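Local coordinates for ketosynthase (Streptomyces sp. MSC090213JE08, PDB 6KXD), which belongs to the beta-ketoacyl synthase family and probably serves as the chain length factor beside the ketosynthase of a highly reducing type II polyketide synthase making ishigamide, at residues B[46-51]-B[323-328]; B[65-70]-B[229-234]. All coordinates share one frame; numbering follows the deposited sequence.

Contact 1 (B[46-51]-B[323-328]); sequences AKTAVK and ELLGDT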
ATOM      1  N   ALA B  46      19.327 -20.129  16.395  1.00 47.12           N
ATOM      2  CA  ALA B  46      19.416 -19.521  17.704  1.00 49.85           C
ATOM      3  C   ALA B  46      18.036 -19.023  18.144  1.00 47.93           C
ATOM      4  O   ALA B  46      17.207 -18.663  17.312  1.00 47.89           O
ATOM      5  CB  ALA B  46      20.425 -18.396  17.686  1.00 50.98           C
ATOM      6  N   LYS B  47      17.815 -18.978  19.470  1.00 52.20           N
ATOM      7  CA  LYS B  47      16.626 -18.387  20.083  1.00 55.06           C
ATOM      8  C   LYS B  47      16.857 -16.881  20.230  1.00 50.62           C
ATOM      9  O   LYS B  47      17.982 -16.463  20.231  1.00 49.01           O
ATOM     10  CB  LYS B  47      16.346 -19.002  21.458  1.00 58.04           C
ATOM     11  CG  LYS B  47      16.201 -20.511  21.430  1.00 63.96           C
ATOM     12  CD  LYS B  47      15.279 -21.059  22.498  1.00 73.58           C
ATOM     13  CE  LYS B  47      15.526 -22.527  22.779  1.00 74.10           C
ATOM     14  NZ  LYS B  47      14.311 -23.332  22.526  1.00 73.41           N
ATOM     15  N   THR B  48      15.778 -16.098  20.358  1.00 54.30           N
ATOM     16  CA  THR B  48      15.869 -14.631  20.353  1.00 46.86           C
ATOM     17  C   THR B  48      14.984 -13.988  21.425  1.00 48.31           C
ATOM     18  O   THR B  48      15.113 -12.796  21.694  1.00 49.83           O
ATOM     19  CB  THR B  48      15.555 -14.068  18.958  1.00 45.65           C
ATOM     20  OG1 THR B  48      14.169 -14.231  18.653  1.00 43.70           O
ATOM     21  CG2 THR B  48      16.388 -14.722  17.883  1.00 49.91           C
ATOM     22  N   ALA B  49      14.104 -14.780  22.038  1.00 47.59           N
ATOM     23  CA  ALA B  49      13.176 -14.292  23.003  1.00 49.38           C
ATOM     24  C   ALA B  49      13.978 -13.712  24.173  1.00 52.63           C
ATOM     25  O   ALA B  49      14.961 -14.274  24.581  1.00 54.50           O
ATOM     26  CB  ALA B  49      12.232 -15.389  23.444  1.00 53.53           C
ATOM     27  N   VAL B  50      13.586 -12.519  24.607  1.00 53.59           N
ATOM     28  CA  VAL B  50      14.109 -11.888  25.806  1.00 53.18           C
ATOM     29  C   VAL B  50      12.902 -11.358  26.562  1.00 52.98           C
ATOM     30  O   VAL B  50      11.788 -11.325  26.019  1.00 55.37           O
ATOM     31  CB  VAL B  50      15.105 -10.747  25.502  1.00 54.16           C
ATOM     32  CG1 VAL B  50      16.345 -11.255  24.777  1.00 54.95           C
ATOM     33  CG2 VAL B  50      14.428  -9.607  24.733  1.00 55.90           C
ATOM     34  N   LYS B  51      13.157 -10.973  27.810  1.00 51.83           N
ATOM     35  CA  LYS B  51      12.218 -10.314  28.654  1.00 56.86           C
ATOM     36  C   LYS B  51      12.104  -8.879  28.169  1.00 52.03           C
ATOM     37  O   LYS B  51      13.113  -8.247  27.866  1.00 54.98           O
ATOM     38  CB  LYS B  51      12.691 -10.401  30.107  1.00 57.95           C
ATOM     39  CG  LYS B  51      12.544 -11.793  30.704  1.00 60.24           C
ATOM     40  CD  LYS B  51      11.105 -12.241  30.810  1.00 65.88           C
ATOM     41  CE  LYS B  51      10.936 -13.578  31.496  1.00 65.38           C
ATOM     42  NZ  LYS B  51       9.970 -14.434  30.774  1.00 66.14           N
ATOM     43  N   GLU B 323       9.643 -19.689  13.867  1.00 46.38           N
ATOM     44  CA  GLU B 323       9.175 -19.525  15.279  1.00 52.27           C
ATOM     45  C   GLU B 323      10.278 -18.998  16.202  1.00 40.19           C
ATOM     46  O   GLU B 323       9.987 -18.370  17.163  1.00 44.34           O
ATOM     47  CB  GLU B 323       8.693 -20.852  15.875  1.00 57.78           C
ATOM     48  CG  GLU B 323       7.239 -21.126  15.607  1.00 69.04           C
ATOM     49  CD  GLU B 323       6.814 -22.536  15.976  1.00 73.51           C
ATOM     50  OE1 GLU B 323       5.662 -22.895  15.655  1.00 84.63           O
ATOM     51  OE2 GLU B 323       7.642 -23.269  16.566  1.00 74.14           O
ATOM     52  N   LEU B 324      11.551 -19.218  15.885  1.00 45.86           N
ATOM     53  CA  LEU B 324      12.628 -18.771  16.742  1.00 48.43           C
ATOM     54  C   LEU B 324      12.668 -17.232  16.836  1.00 50.45           C
ATOM     55  O   LEU B 324      13.261 -16.704  17.769  1.00 46.55           O
ATOM     56  CB  LEU B 324      13.942 -19.295  16.164  1.00 52.18           C
ATOM     57  CG  LEU B 324      14.144 -20.811  16.245  1.00 49.06           C
ATOM     58  CD1 LEU B 324      15.246 -21.256  15.291  1.00 57.73           C
ATOM     59  CD2 LEU B 324      14.486 -21.233  17.667  1.00 55.26           C
ATOM     60  N   LEU B 325      12.079 -16.542  15.851  1.00 44.00           N
ATOM     61  CA  LEU B 325      12.028 -15.048  15.798  1.00 41.28           C
ATOM     62  C   LEU B 325      10.736 -14.470  16.377  1.00 43.79           C
ATOM     63  O   LEU B 325      10.553 -13.235  16.375  1.00 44.81           O
ATOM     64  CB  LEU B 325      12.152 -14.600  14.349  1.00 43.13           C
ATOM     65  CG  LEU B 325      13.437 -15.001  13.638  1.00 45.15           C
ATOM     66  CD1 LEU B 325      13.451 -14.398  12.238  1.00 51.52           C
ATOM     67  CD2 LEU B 325      14.648 -14.581  14.437  1.00 52.94           C
ATOM     68  N   GLY B 326       9.833 -15.307  16.866  1.00 42.51           N
ATOM     69  CA  GLY B 326       8.511 -14.881  17.149  1.00 42.10           C
ATOM     70  C   GLY B 326       7.742 -14.615  15.874  1.00 46.18           C
ATOM     71  O   GLY B 326       8.238 -14.859  14.759  1.00 44.29           O
ATOM     72  N   ASP B 327       6.519 -14.130  16.051  1.00 45.18           N
ATOM     73  CA  ASP B 327       5.673 -13.719  14.979  1.00 43.06           C
ATOM     74  C   ASP B 327       6.168 -12.342  14.563  1.00 43.23           C
ATOM     75  O   ASP B 327       5.960 -11.395  15.322  1.00 41.93           O
ATOM     76  CB  ASP B 327       4.194 -13.681  15.379  1.00 44.34           C
ATOM     77  CG  ASP B 327       3.255 -13.284  14.248  1.00 48.35           C
ATOM     78  OD1 ASP B 327       3.740 -13.065  13.117  1.00 49.23           O
ATOM     79  OD2 ASP B 327       2.051 -13.211  14.485  1.00 49.12           O
ATOM     80  N   THR B 328       6.911 -12.272  13.445  1.00 38.39           N
ATOM     81  CA  THR B 328       7.516 -10.994  13.047  1.00 37.72           C
ATOM     82  C   THR B 328       6.585 -10.212  12.124  1.00 38.55           C
ATOM     83  O   THR B 328       6.974  -9.179  11.552  1.00 37.90           O
ATOM     84  CB  THR B 328       8.881 -11.218  12.388  1.00 41.12           C
ATOM     85  OG1 THR B 328       8.718 -12.052  11.225  1.00 40.83           O
ATOM     86  CG2 THR B 328       9.847 -11.846  13.357  1.00 42.70           C
TER
HETATM   87  O   HOH W   1      13.074 -17.292  20.400  1.00 49.68           O
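The carbonyl oxygen of Leu-324 accepts two hydrogen bonds: Thr-48 OG1 donates one to Leu-324 O over 2.8 Å, and water 1, itself held by Thr-48 N, donates the other. In this thiolase-fold protein the contact ties the loop after helix 35-44 to the loop before helix 332-344, joining early and late parts of the chain. The hydroxyl lies in the plane of the carbonyl, on a lone pair, with a C=O...OG1 angle of 142°. The water closes a small ring, for it accepts from Thr-48 N at 3.0 Å and gives to Leu-324 O at 2.7 Å. Thr-48 suits both routes: chi1 70°, with the hydroxyl between the backbone N and the carbonyl carbon, brings OG1 to Leu-324 O directly, while the amide N-H of the same residue reaches that oxygen through the water.

Threonine also brings a methyl group, which uses the nonpolar side of the same place. The side chains of Thr-48 and Leu-325 cross obliquely, and Thr-48 CG2 meets Leu-325 CD2 at 3.9 Å; both side chains also lie against Tyr-31. Leu-324, which has the largest area buried by the contact, applies its hydrocarbon to the backbone opposite: its CB comes within 3.5 Å of Ala-46 O, an oxygen that also takes a hydrogen bond from the Tyr-31 hydroxyl. Leucine fits this partly exposed spot because its hydrocarbon can lie against the backbone at Ala-46. Gly-326, whose positive phi favours glycine, follows the 3-10 segment 323-325, and its N bonds back to Glu-323 O. At the outer edge one branch of Leu-324, CD2, lies loosely alongside Lys-47 CG at 4.2 Å.

Contact 2 (B[65-70]-B[229-234]); sequences CTVPGF and LGEGCG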
ATOM      1  N   CYS B  65      10.693 -10.835  21.092  1.00 46.98           N
ATOM      2  CA  CYS B  65      11.809 -10.984  20.232  1.00 42.26           C
ATOM      3  C   CYS B  65      12.096  -9.632  19.583  1.00 45.78           C
ATOM      4  O   CYS B  65      11.756  -9.390  18.413  1.00 42.05           O
ATOM      5  CB  CYS B  65      11.582 -12.069  19.189  1.00 43.21           C
ATOM      6  SG  CYS B  65      11.188 -13.678  19.920  1.00 46.31           S
ATOM      7  N   THR B  66      12.697  -8.747  20.376  1.00 44.40           N
ATOM      8  CA  THR B  66      13.084  -7.445  19.904  1.00 43.91           C
ATOM      9  C   THR B  66      14.469  -7.565  19.265  1.00 41.77           C
ATOM     10  O   THR B  66      15.230  -8.532  19.491  1.00 41.70           O
ATOM     11  CB  THR B  66      13.103  -6.411  21.047  1.00 47.38           C
ATOM     12  OG1 THR B  66      13.708  -7.078  22.145  1.00 47.49           O
ATOM     13  CG2 THR B  66      11.741  -5.885  21.444  1.00 49.75           C
ATOM     14  N   VAL B  67      14.805  -6.540  18.488  1.00 40.11           N
ATOM     15  CA  VAL B  67      16.138  -6.388  17.960  1.00 44.51           C
ATOM     16  C   VAL B  67      17.050  -6.022  19.132  1.00 44.51           C
ATOM     17  O   VAL B  67      16.860  -4.985  19.714  1.00 46.31           O
ATOM     18  CB  VAL B  67      16.215  -5.307  16.870  1.00 38.65           C
ATOM     19  CG1 VAL B  67      17.594  -5.228  16.291  1.00 38.94           C
ATOM     20  CG2 VAL B  67      15.232  -5.561  15.749  1.00 39.53           C
ATOM     21  N   PRO B  68      18.046  -6.846  19.487  1.00 46.93           N
ATOM     22  CA  PRO B  68      18.919  -6.544  20.621  1.00 51.73           C
ATOM     23  C   PRO B  68      19.858  -5.384  20.249  1.00 52.64           C
ATOM     24  O   PRO B  68      20.353  -5.324  19.107  1.00 50.43           O
ATOM     25  CB  PRO B  68      19.701  -7.837  20.794  1.00 51.85           C
ATOM     26  CG  PRO B  68      19.840  -8.340  19.372  1.00 54.46           C
ATOM     27  CD  PRO B  68      18.472  -8.054  18.760  1.00 51.25           C
ATOM     28  N   GLY B  69      20.060  -4.472  21.195  1.00 55.18           N
ATOM     29  CA  GLY B  69      21.049  -3.410  21.049  1.00 57.05           C
ATOM     30  C   GLY B  69      20.609  -2.372  20.028  1.00 55.80           C
ATOM     31  O   GLY B  69      21.438  -1.770  19.360  1.00 58.17           O
ATOM     32  N   PHE B  70      19.296  -2.194  19.866  1.00 45.49           N
ATOM     33  CA  PHE B  70      18.809  -1.305  18.820  1.00 51.51           C
ATOM     34  C   PHE B  70      18.375   0.023  19.426  1.00 51.58           C
ATOM     35  O   PHE B  70      17.389   0.065  20.103  1.00 52.09           O
ATOM     36  CB  PHE B  70      17.625  -1.879  18.043  1.00 49.41           C
ATOM     37  CG  PHE B  70      17.298  -1.060  16.823  1.00 45.58           C
ATOM     38  CD1 PHE B  70      18.073  -1.163  15.682  1.00 43.78           C
ATOM     39  CD2 PHE B  70      16.247  -0.166  16.817  1.00 47.08           C
ATOM     40  CE1 PHE B  70      17.787  -0.415  14.550  1.00 44.42           C
ATOM     41  CE2 PHE B  70      15.972   0.603  15.692  1.00 45.59           C
ATOM     42  CZ  PHE B  70      16.745   0.481  14.562  1.00 43.99           C
ATOM     43  N   LEU B 229       6.016 -12.181  19.984  1.00 42.01           N
ATOM     44  CA  LEU B 229       6.079 -11.220  18.870  1.00 45.60           C
ATOM     45  C   LEU B 229       7.538 -10.834  18.648  1.00 46.30           C
ATOM     46  O   LEU B 229       8.284 -10.616  19.587  1.00 46.16           O
ATOM     47  CB  LEU B 229       5.242  -9.988  19.206  1.00 50.02           C
ATOM     48  CG  LEU B 229       3.735 -10.234  19.256  1.00 48.55           C
ATOM     49  CD1 LEU B 229       2.998  -9.010  19.763  1.00 46.41           C
ATOM     50  CD2 LEU B 229       3.220 -10.644  17.875  1.00 49.55           C
ATOM     51  N   GLY B 230       7.871 -10.683  17.373  1.00 38.64           N
ATOM     52  CA  GLY B 230       9.181 -10.235  16.955  1.00 40.13           C
ATOM     53  C   GLY B 230       9.045  -8.998  16.101  1.00 43.41           C
ATOM     54  O   GLY B 230       7.952  -8.428  15.899  1.00 45.98           O
ATOM     55  N   GLU B 231      10.184  -8.540  15.614  1.00 38.70           N
ATOM     56  CA  GLU B 231      10.167  -7.345  14.852  1.00 38.33           C
ATOM     57  C   GLU B 231      11.383  -7.345  13.938  1.00 35.29           C
ATOM     58  O   GLU B 231      12.373  -8.060  14.159  1.00 37.14           O
ATOM     59  CB  GLU B 231      10.198  -6.125  15.773  1.00 40.00           C
ATOM     60  CG  GLU B 231      11.454  -6.070  16.605  1.00 42.47           C
ATOM     61  CD  GLU B 231      11.757  -4.737  17.289  1.00 42.44           C
ATOM     62  OE1 GLU B 231      11.032  -3.775  17.036  1.00 40.36           O
ATOM     63  OE2 GLU B 231      12.720  -4.680  18.080  1.00 42.76           O
ATOM     64  N   GLY B 232      11.367  -6.391  13.027  1.00 34.99           N
ATOM     65  CA  GLY B 232      12.504  -6.028  12.346  1.00 35.91           C
ATOM     66  C   GLY B 232      12.199  -5.703  10.905  1.00 37.19           C
ATOM     67  O   GLY B 232      11.067  -5.401  10.527  1.00 36.87           O
ATOM     68  N   CYS B 233      13.229  -5.791  10.074  1.00 36.44           N
ATOM     69  CA  CYS B 233      13.093  -5.493   8.664  1.00 37.91           C
ATOM     70  C   CYS B 233      14.068  -6.353   7.865  1.00 37.77           C
ATOM     71  O   CYS B 233      15.228  -6.487   8.212  1.00 36.64           O
ATOM     72  CB  CYS B 233      13.389  -4.023   8.373  1.00 34.94           C
ATOM     73  SG  CYS B 233      13.409  -3.556   6.617  1.00 37.44           S
ATOM     74  N   GLY B 234      13.575  -6.920   6.772  1.00 35.36           N
ATOM     75  CA  GLY B 234      14.388  -7.570   5.791  1.00 37.00           C
ATOM     76  C   GLY B 234      14.216  -6.886   4.473  1.00 35.01           C
ATOM     77  O   GLY B 234      13.069  -6.512   4.130  1.00 35.55           O
TER
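Glu-231, Cys-65 and Val-67 make most of this buried contact, in which the end of strand 63-65 and the loop after it run alongside the start of strand 229-240, in the N-terminal half of the thiolase fold. One sound backbone bond joins them: Cys-65 N gives a hydrogen bond to Leu-229 O over 2.8 Å, nearly straight at 166°. A little further on, the bare CA of Gly-230 brings a C-H to the Cys-65 carbonyl oxygen, with Gly-230 CA 3.1 Å from Cys-65 O. The Cys-65 CB packs at 3.8 Å from Gly-230 CA, while the compact Cys-65 side chain fits among Pro-30, Thr-48 and Leu-228.

Past this point the backbones part, and Glu-231 bridges the gap with its side chain. A chi1 of 62° folds CG back over the backbone before the chain runs on extended, and the carboxylate reaches the loop. OE2 accepts from Val-67 N at 2.8 Å, with an N-H...O angle of 171°, through its anti lone pair, which points away from OE1. The same OE2 forms a salt bridge with Arg-86, and OE1 takes the Phe-208 N-H, so both oxygens of this buried acid are satisfied; the arginine would favour its ionised state.

Val-67 crosses the glutamate at about a right angle and lays CG2 over a face of the carboxylate, toward OE2. Its other neighbours, Val-28, Ile-33 and Leu-90, are nonpolar, an environment that suits a compact branched residue. Gly-232 adopts backbone angles that call for glycine, as a CB would jam against the preceding carbonyl. Val-67 CG2 lies 3.5 Å from Glu-231 OE2.

Overall arrangement
Contact 2 is nested in the chain loop closed by contact 1, and their centres lie about 9 Å apart. Cys-65 links them: Thr-48 OG1 is 3.3 Å from Cys-65 SG, and Leu-325 O is 3.2 Å from Cys-65 CB, both packing contacts. The late loop also meets the strand of contact 2, where Gly-230 N and Asp-327 O, 2.9 Å apart, probably share a hydrogen bond. Judged by sequence, Arg-178 and Asp-327, joined in a salt bridge, probably occupy the places of the nucleophilic cysteine and a catalytic histidine in active ketosynthases, consistent with a chain length factor; if so, 323-328 carries one of these positions and contact 2 adjoins it through Gly-230.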